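Local coordinates for protein C alpha-dehydrogenase (Sphingobium sp. SYK-6, PDB 4YAG) that is an NAD-dependent short-chain dehydrogenase that acts as a Calpha-dehydrogenase in the bacterial cleavage pathway for lignin beta-aryl ethers, at residues 36-41 and 199-204; 62-67 and 112-117. All coordinates share one frame; numbering follows the deposited sequence.

Contact 1 (36-41 and 199-204). With NAI (1,4-dihydronicotinamide adenine dinucleotide), chain C.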
loop_
_atom_site.group_PDB
_atom_site.type_symbol
_atom_site.label_atom_id
_atom_site.label_comp_id
_atom_site.label_asym_id
_atom_site.label_seq_id
_atom_site.Cartn_x
_atom_site.Cartn_y
_atom_site.Cartn_z
ATOM N N ASP A 36 -3.526 -2.052 22.622
ATOM C CA ASP A 36 -2.335 -2.857 22.320
ATOM C C ASP A 36 -2.701 -4.327 22.356
ATOM O O ASP A 36 -3.564 -4.757 23.140
ATOM C CB ASP A 36 -1.255 -2.541 23.359
ATOM C CG ASP A 36 0.154 -2.798 22.867
ATOM O OD1 ASP A 36 0.526 -3.984 22.726
ATOM O OD2 ASP A 36 0.891 -1.799 22.641
ATOM N N ILE A 37 -1.987 -5.125 21.577
ATOM C CA ILE A 37 -2.248 -6.548 21.523
ATOM C C ILE A 37 -1.532 -7.307 22.658
ATOM O O ILE A 37 -1.853 -8.457 22.941
ATOM C CB ILE A 37 -1.844 -7.114 20.117
ATOM C CG1 ILE A 37 -2.566 -8.430 19.827
ATOM C CG2 ILE A 37 -0.344 -7.280 20.010
ATOM C CD1 ILE A 37 -2.368 -8.889 18.391
ATOM N N ARG A 38 -0.575 -6.654 23.316
ATOM C CA ARG A 38 0.232 -7.286 24.355
ATOM C C ARG A 38 -0.241 -6.890 25.749
ATOM O O ARG A 38 -0.060 -5.745 26.162
ATOM C CB ARG A 38 1.698 -6.893 24.177
ATOM C CG ARG A 38 2.381 -7.584 22.986
ATOM C CD ARG A 38 2.838 -8.992 23.295
ATOM N NE ARG A 38 3.842 -9.031 24.363
ATOM C CZ ARG A 38 5.143 -8.832 24.171
ATOM N NH1 ARG A 38 5.615 -8.578 22.949
ATOM N NH2 ARG A 38 5.972 -8.859 25.205
ATOM N N GLN A 39 -0.841 -7.836 26.460
ATOM C CA GLN A 39 -1.334 -7.562 27.803
ATOM C C GLN A 39 -0.198 -7.168 28.729
ATOM O O GLN A 39 -0.383 -6.294 29.586
ATOM C CB GLN A 39 -2.072 -8.763 28.389
ATOM C CG GLN A 39 -2.779 -8.428 29.716
ATOM C CD GLN A 39 -3.831 -7.348 29.560
ATOM O OE1 GLN A 39 -4.821 -7.519 28.846
ATOM N NE2 GLN A 39 -3.632 -6.220 30.245
ATOM N N ASP A 40 0.968 -7.781 28.563
ATOM C CA ASP A 40 2.091 -7.455 29.444
ATOM C C ASP A 40 2.589 -6.017 29.229
ATOM O O ASP A 40 2.934 -5.327 30.202
ATOM C CB ASP A 40 3.227 -8.486 29.357
ATOM C CG ASP A 40 3.774 -8.675 27.954
ATOM O OD1 ASP A 40 3.107 -8.312 26.969
ATOM O OD2 ASP A 40 4.889 -9.222 27.835
ATOM N N HIS A 41 2.594 -5.562 27.978
ATOM C CA HIS A 41 2.915 -4.170 27.693
ATOM C C HIS A 41 1.886 -3.244 28.349
ATOM O O HIS A 41 2.255 -2.238 28.957
ATOM C CB HIS A 41 2.986 -3.893 26.178
ATOM C CG HIS A 41 4.151 -4.535 25.506
ATOM N ND1 HIS A 41 4.426 -4.340 24.152
ATOM C CD2 HIS A 41 5.133 -5.346 25.945
ATOM C CE1 HIS A 41 5.503 -4.982 23.824
ATOM N NE2 HIS A 41 5.965 -5.632 24.892
ATOM N N GLY A 199 7.735 -10.981 16.470
ATOM C CA GLY A 199 7.313 -12.367 16.390
ATOM C C GLY A 199 6.263 -12.721 17.432
ATOM O O GLY A 199 5.297 -13.426 17.133
ATOM N N GLN A 200 6.455 -12.237 18.653
ATOM C CA GLN A 200 5.481 -12.424 19.735
ATOM C C GLN A 200 4.159 -11.713 19.456
ATOM O O GLN A 200 3.121 -12.057 20.032
ATOM C CB GLN A 200 5.984 -11.818 21.046
ATOM C CG GLN A 200 7.088 -12.500 21.757
ATOM C CD GLN A 200 7.235 -11.907 23.152
ATOM O OE1 GLN A 200 6.355 -12.063 24.007
ATOM N NE2 GLN A 200 8.311 -11.174 23.368
ATOM N N ASN A 201 4.207 -10.675 18.634
ATOM C CA ASN A 201 3.058 -9.806 18.432
ATOM C C ASN A 201 2.215 -10.237 17.241
ATOM O O ASN A 201 1.102 -9.756 17.075
ATOM C CB ASN A 201 3.491 -8.346 18.234
ATOM C CG ASN A 201 4.274 -7.816 19.417
ATOM O OD1 ASN A 201 4.186 -8.374 20.511
ATOM N ND2 ASN A 201 5.030 -6.726 19.212
ATOM N N ARG A 202 2.746 -11.144 16.430
ATOM C CA ARG A 202 2.019 -11.626 15.255
ATOM C C ARG A 202 0.717 -12.291 15.698
ATOM O O ARG A 202 0.748 -13.206 16.522
ATOM C CB ARG A 202 2.867 -12.654 14.510
ATOM C CG ARG A 202 2.224 -13.205 13.243
ATOM C CD ARG A 202 3.050 -14.334 12.621
ATOM N NE ARG A 202 4.227 -13.867 11.890
ATOM C CZ ARG A 202 4.402 -13.922 10.562
ATOM N NH1 ARG A 202 3.472 -14.407 9.745
ATOM N NH2 ARG A 202 5.534 -13.466 10.042
ATOM N N PRO A 203 -0.433 -11.832 15.173
ATOM C CA PRO A 203 -1.664 -12.504 15.600
ATOM C C PRO A 203 -1.674 -13.986 15.246
ATOM O O PRO A 203 -1.067 -14.414 14.265
ATOM C CB PRO A 203 -2.760 -11.753 14.846
ATOM C CG PRO A 203 -2.180 -10.379 14.598
ATOM C CD PRO A 203 -0.707 -10.630 14.362
ATOM N N GLU A 204 -2.361 -14.771 16.067
ATOM C CA GLU A 204 -2.347 -16.219 15.928
ATOM C C GLU A 204 -2.673 -16.701 14.514
ATOM O O GLU A 204 -2.072 -17.652 14.011
ATOM C CB GLU A 204 -3.325 -16.847 16.932
ATOM C CG GLU A 204 -3.329 -18.378 16.921
ATOM C CD GLU A 204 -2.004 -18.970 17.367
ATOM O OE1 GLU A 204 -1.313 -18.339 18.203
ATOM O OE2 GLU A 204 -1.651 -20.067 16.875
HETATM P PA NAI C . 7.007 -1.405 19.701
HETATM O O1A NAI C . 6.888 -2.877 19.419
HETATM O O2A NAI C . 7.866 -1.001 20.883
HETATM O O5B NAI C . 5.581 -0.767 19.878
HETATM C C5B NAI C . 4.519 -1.215 19.086
HETATM C C4B NAI C . 3.424 -1.671 19.965
HETATM O O4B NAI C . 2.331 -1.983 19.042
HETATM C C3B NAI C . 3.690 -2.854 20.786
HETATM O O3B NAI C . 3.374 -2.638 22.177
HETATM C C2B NAI C . 2.895 -3.907 20.184
HETATM O O2B NAI C . 2.465 -4.915 21.111
HETATM C C1B NAI C . 1.786 -3.214 19.529
HETATM N N9A NAI C . 1.181 -3.964 18.459
HETATM C C8A NAI C . 1.800 -4.722 17.487
HETATM N N7A NAI C . 0.884 -5.308 16.704
HETATM C C5A NAI C . -0.364 -4.938 17.134
HETATM C C6A NAI C . -1.679 -5.206 16.749
HETATM N N6A NAI C . -1.928 -6.107 15.705
HETATM N N1A NAI C . -2.715 -4.644 17.424
HETATM C C2A NAI C . -2.478 -3.822 18.474
HETATM N N3A NAI C . -1.235 -3.534 18.888
HETATM C C4A NAI C . -0.174 -4.076 18.250
HETATM O O3 NAI C . 7.635 -0.819 18.368
HETATM P PN NAI C . 7.678 0.683 17.786
HETATM O O1N NAI C . 7.364 1.735 18.842
HETATM O O2N NAI C . 9.052 0.814 17.176
HETATM O O5D NAI C . 6.537 0.668 16.654
HETATM C C5D NAI C . 5.607 1.743 16.497
HETATM C C4D NAI C . 5.492 2.100 15.060
HETATM O O4D NAI C . 6.735 2.782 14.655
HETATM C C3D NAI C . 5.330 0.958 14.155
HETATM O O3D NAI C . 4.281 1.252 13.210
HETATM C C2D NAI C . 6.613 0.812 13.473
HETATM O O2D NAI C . 6.448 0.213 12.182
HETATM C C1D NAI C . 7.105 2.173 13.360
HETATM N N1N NAI C . 8.485 2.424 13.172
HETATM C C2N NAI C . 9.442 2.174 14.126
HETATM C C3N NAI C . 10.767 2.482 13.866
HETATM C C7N NAI C . 11.825 2.224 14.884
HETATM O O7N NAI C . 13.041 2.355 14.623
HETATM N N7N NAI C . 11.385 1.898 16.238
HETATM C C4N NAI C . 11.159 3.047 12.663
HETATM C C5N NAI C . 10.177 3.342 11.736
HETATM C C6N NAI C . 8.863 3.046 11.994
#

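Contact 2 (62-67 and 112-117). With NAI (1,4-dihydronicotinamide adenine dinucleotide), chain C.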
loop_
_atom_site.group_PDB
_atom_site.type_symbol
_atom_site.label_atom_id
_atom_site.label_comp_id
_atom_site.label_asym_id
_atom_site.label_seq_id
_atom_site.Cartn_x
_atom_site.Cartn_y
_atom_site.Cartn_z
ATOM N N ARG A 62 -7.006 -4.102 25.432
ATOM C CA ARG A 62 -6.292 -5.123 24.674
ATOM C C ARG A 62 -7.065 -5.415 23.385
ATOM O O ARG A 62 -8.252 -5.808 23.433
ATOM C CB ARG A 62 -6.139 -6.389 25.500
ATOM C CG ARG A 62 -5.346 -7.467 24.767
ATOM C CD ARG A 62 -5.089 -8.659 25.624
ATOM N NE ARG A 62 -4.466 -9.739 24.863
ATOM C CZ ARG A 62 -5.127 -10.744 24.290
ATOM N NH1 ARG A 62 -6.452 -10.836 24.383
ATOM N NH2 ARG A 62 -4.452 -11.669 23.622
ATOM N N LEU A 63 -6.396 -5.264 22.245
ATOM C CA LEU A 63 -7.034 -5.531 20.968
ATOM C C LEU A 63 -5.987 -5.727 19.892
ATOM O O LEU A 63 -4.822 -5.410 20.077
ATOM C CB LEU A 63 -7.993 -4.408 20.560
ATOM C CG LEU A 63 -7.471 -2.987 20.451
ATOM C CD1 LEU A 63 -6.586 -2.760 19.232
ATOM C CD2 LEU A 63 -8.649 -1.997 20.401
ATOM N N ASP A 64 -6.441 -6.308 18.788
ATOM C CA ASP A 64 -5.686 -6.433 17.539
ATOM C C ASP A 64 -6.269 -5.420 16.545
ATOM O O ASP A 64 -7.457 -5.510 16.216
ATOM C CB ASP A 64 -5.888 -7.855 17.029
ATOM C CG ASP A 64 -5.239 -8.132 15.680
ATOM O OD1 ASP A 64 -4.616 -7.248 15.070
ATOM O OD2 ASP A 64 -5.361 -9.300 15.244
ATOM N N VAL A 65 -5.459 -4.471 16.074
ATOM C CA VAL A 65 -5.937 -3.405 15.172
ATOM C C VAL A 65 -6.464 -3.946 13.848
ATOM O O VAL A 65 -7.185 -3.242 13.131
ATOM C CB VAL A 65 -4.859 -2.333 14.881
ATOM C CG1 VAL A 65 -4.500 -1.578 16.164
ATOM C CG2 VAL A 65 -3.617 -2.954 14.242
ATOM N N SER A 66 -6.114 -5.188 13.531
ATOM C CA SER A 66 -6.551 -5.795 12.274
ATOM C C SER A 66 -7.873 -6.542 12.429
ATOM O O SER A 66 -8.377 -7.156 11.484
ATOM C CB SER A 66 -5.461 -6.679 11.659
ATOM O OG SER A 66 -5.179 -7.808 12.441
ATOM N N ASP A 67 -8.460 -6.474 13.624
ATOM C CA ASP A 67 -9.765 -7.084 13.890
ATOM C C ASP A 67 -10.815 -5.970 13.911
ATOM O O ASP A 67 -10.896 -5.168 14.860
ATOM C CB ASP A 67 -9.729 -7.868 15.206
ATOM C CG ASP A 67 -11.032 -8.599 15.503
ATOM O OD1 ASP A 67 -12.127 -8.033 15.268
ATOM O OD2 ASP A 67 -10.953 -9.735 16.037
ATOM N N LEU A 112 0.552 -6.632 5.729
ATOM C CA LEU A 112 -0.412 -5.662 5.236
ATOM C C LEU A 112 -1.542 -5.423 6.227
ATOM O O LEU A 112 -2.019 -4.282 6.384
ATOM C CB LEU A 112 -0.944 -6.049 3.857
ATOM C CG LEU A 112 0.074 -5.941 2.716
ATOM C CD1 LEU A 112 -0.472 -6.633 1.462
ATOM C CD2 LEU A 112 0.447 -4.505 2.422
ATOM N N ALA A 113 -1.950 -6.479 6.927
ATOM C CA ALA A 113 -3.052 -6.352 7.889
ATOM C C ALA A 113 -2.674 -5.398 8.988
ATOM O O ALA A 113 -3.465 -4.555 9.349
ATOM C CB ALA A 113 -3.454 -7.686 8.490
ATOM N N ILE A 114 -1.489 -5.544 9.567
ATOM C CA ILE A 114 -1.188 -4.720 10.727
ATOM C C ILE A 114 -0.776 -3.325 10.275
ATOM O O ILE A 114 -1.294 -2.316 10.758
ATOM C CB ILE A 114 -0.087 -5.332 11.620
ATOM C CG1 ILE A 114 -0.372 -6.801 11.953
ATOM C CG2 ILE A 114 0.093 -4.479 12.880
ATOM C CD1 ILE A 114 -1.776 -7.104 12.409
ATOM N N ASN A 115 0.156 -3.249 9.327
ATOM C CA ASN A 115 0.795 -1.972 9.030
ATOM C C ASN A 115 0.016 -1.063 8.069
ATOM O O ASN A 115 0.244 0.143 8.053
ATOM C CB ASN A 115 2.223 -2.186 8.502
ATOM C CG ASN A 115 3.183 -2.708 9.565
ATOM O OD1 ASN A 115 2.871 -2.724 10.755
ATOM N ND2 ASN A 115 4.355 -3.159 9.135
ATOM N N LEU A 116 -0.914 -1.626 7.304
ATOM C CA LEU A 116 -1.731 -0.822 6.410
ATOM C C LEU A 116 -3.200 -0.877 6.824
ATOM O O LEU A 116 -3.855 0.179 6.978
ATOM C CB LEU A 116 -1.549 -1.267 4.953
ATOM C CG LEU A 116 -2.446 -0.527 3.951
ATOM C CD1 LEU A 116 -2.313 0.981 4.053
ATOM C CD2 LEU A 116 -2.157 -0.968 2.498
ATOM N N MET A 117 -3.762 -2.065 7.028
ATOM C CA MET A 117 -5.168 -2.128 7.389
ATOM C C MET A 117 -5.407 -1.637 8.828
ATOM O O MET A 117 -6.491 -1.184 9.141
ATOM C CB MET A 117 -5.767 -3.526 7.160
ATOM C CG MET A 117 -7.291 -3.544 7.234
ATOM S SD MET A 117 -8.091 -2.341 6.120
ATOM C CE MET A 117 -7.650 -3.031 4.555
HETATM P PA NAI C . 7.007 -1.405 19.701
HETATM O O1A NAI C . 6.888 -2.877 19.419
HETATM O O2A NAI C . 7.866 -1.001 20.883
HETATM O O5B NAI C . 5.581 -0.767 19.878
HETATM C C5B NAI C . 4.519 -1.215 19.086
HETATM C C4B NAI C . 3.424 -1.671 19.965
HETATM O O4B NAI C . 2.331 -1.983 19.042
HETATM C C3B NAI C . 3.690 -2.854 20.786
HETATM O O3B NAI C . 3.374 -2.638 22.177
HETATM C C2B NAI C . 2.895 -3.907 20.184
HETATM O O2B NAI C . 2.465 -4.915 21.111
HETATM C C1B NAI C . 1.786 -3.214 19.529
HETATM N N9A NAI C . 1.181 -3.964 18.459
HETATM C C8A NAI C . 1.800 -4.722 17.487
HETATM N N7A NAI C . 0.884 -5.308 16.704
HETATM C C5A NAI C . -0.364 -4.938 17.134
HETATM C C6A NAI C . -1.679 -5.206 16.749
HETATM N N6A NAI C . -1.928 -6.107 15.705
HETATM N N1A NAI C . -2.715 -4.644 17.424
HETATM C C2A NAI C . -2.478 -3.822 18.474
HETATM N N3A NAI C . -1.235 -3.534 18.888
HETATM C C4A NAI C . -0.174 -4.076 18.250
HETATM O O3 NAI C . 7.635 -0.819 18.368
HETATM P PN NAI C . 7.678 0.683 17.786
HETATM O O1N NAI C . 7.364 1.735 18.842
HETATM O O2N NAI C . 9.052 0.814 17.176
HETATM O O5D NAI C . 6.537 0.668 16.654
HETATM C C5D NAI C . 5.607 1.743 16.497
HETATM C C4D NAI C . 5.492 2.100 15.060
HETATM O O4D NAI C . 6.735 2.782 14.655
HETATM C C3D NAI C . 5.330 0.958 14.155
HETATM O O3D NAI C . 4.281 1.252 13.210
HETATM C C2D NAI C . 6.613 0.812 13.473
HETATM O O2D NAI C . 6.448 0.213 12.182
HETATM C C1D NAI C . 7.105 2.173 13.360
HETATM N N1N NAI C . 8.485 2.424 13.172
HETATM C C2N NAI C . 9.442 2.174 14.126
HETATM C C3N NAI C . 10.767 2.482 13.866
HETATM C C7N NAI C . 11.825 2.224 14.884
HETATM O O7N NAI C . 13.041 2.355 14.623
HETATM N N7N NAI C . 11.385 1.898 16.238
HETATM C C4N NAI C . 11.159 3.047 12.663
HETATM C C5N NAI C . 10.177 3.342 11.736
HETATM C C6N NAI C . 8.863 3.046 11.994
#

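Contact 1 (36-41 and 199-204)
R38 and N201 meet in the one hydrogen bond made directly between 36-41 and 199-204, two segments that close over the adenosine half of NADH in this Rossmann-fold dehydrogenase. R38 NH1 gives a nearly straight bond (167°) to N201 OD1, 2.8 Å away; the oxygen lies in the guanidinium plane and accepts on a lone pair, although the amide itself is turned 44° from that plane. Bends at chi2 and chi3 fold the guanidinium back so that NH1 reaches N201 OD1, while R38 CG already lies 3.2 Å from that oxygen. Along its NE-NH2 edge the guanidinium grips D40 side-on, NE on OD1 and NH2 on OD2, while E197 forms a salt bridge with NH1. Were R38 an alanine, D40 would probably lose its cationic mate and N201 OD1 its donor, leaving the asparagine amide freer to turn.

The tight part lies inward, against the cofactor. D36, at the end of strand 31-36, takes both hydroxyls of the adenosine ribose: OD1 accepts from O2B and OD2 from O3B, each at 2.7 Å, consistent with a preference for NAD, since a 2'-phosphate would probably be repelled here. The same OD1 closes an Asx turn through R38 N. I37 lays CG2 on the adenine, 3.7 Å from C4A; its CG1, anti to the backbone N (chi1 -158°), carries CD1 to P203 CG.

On the looser, solvent side the exposed Q200 sets OE1 over the centre of one guanidinium face, 3.4 Å from R38 NH2, at an angle too poor for a bond. On the inner, buried side, H41 NE2 stands over the rim of the opposite face, and H41 ND1 donates to O3B of NADH over 2.8 Å.

Contact 2 (62-67 and 112-117)
I114 turns the end of its side chain into the corner formed by D64, V65 and S66. With CG1 anti to the carbonyl carbon (chi1 -50°) and a second bend at chi2, CD1 is brought to 3.5 Å from S66 OG and 3.9 Å from D64 OD1, the aspartate and isoleucine side chains crossing at about a right angle. The other branch, CG2, faces V65 CG2 across 4.2 Å, and the two methyl groups sit beside the amino end of the adenine. Farther along, S66 sets its CB against A113 CB, methylene to methyl, and close to the carbonyl oxygen of A113.

The D64 carboxylate is the polar centre of this corner. Its OD1 accepts from S66 OG, on the syn side but 35° out of plane, and from S66 N, which stands above the same face and completes an Asx turn. Such a loop, following strand 58-62 of the Rossmann fold, reads the adenine of the cofactor in many short-chain dehydrogenases. Here D64 OD1 accepts from the amino nitrogen N6A of NADH at 3.0 Å. Next to that bond, V65 N donates to the ring nitrogen N1A of NADH at 3.1 Å. The adenine is thus recognised by an acceptor and a donor side by side, while I114 CD1 packs against N6A from the side of helix 105-133. R205 supplies a salt bridge to D64 OD2 and a hydrogen bond to S66 OG, so both carboxylate oxygens are engaged. On the helix, L112 O accepts from both L116 N and M117 N, the second bond, five residues on, marking a pi turn.

How the contacts relate
Followed from the N terminus, the chain leaves strand 31-36 into the first half of contact 1, then runs through helix 39-51 and strand 58-62 to the first half of contact 2. Contact 2 closes its loop at helix 105-133; contact 1 closes only much later, beyond strand 181-187, at helix 198-201, so the shorter loop is nested in the longer. Side by side at the sheet edge, the first halves are joined by D36 O and L63 N, 3.0 Å apart and probably hydrogen-bonded. P203, from the second half of contact 1, packs on both D64 and I114 of contact 2. Together the contacts tie two strand ends, helix 105-133 and the 199-204 segment around one NADH.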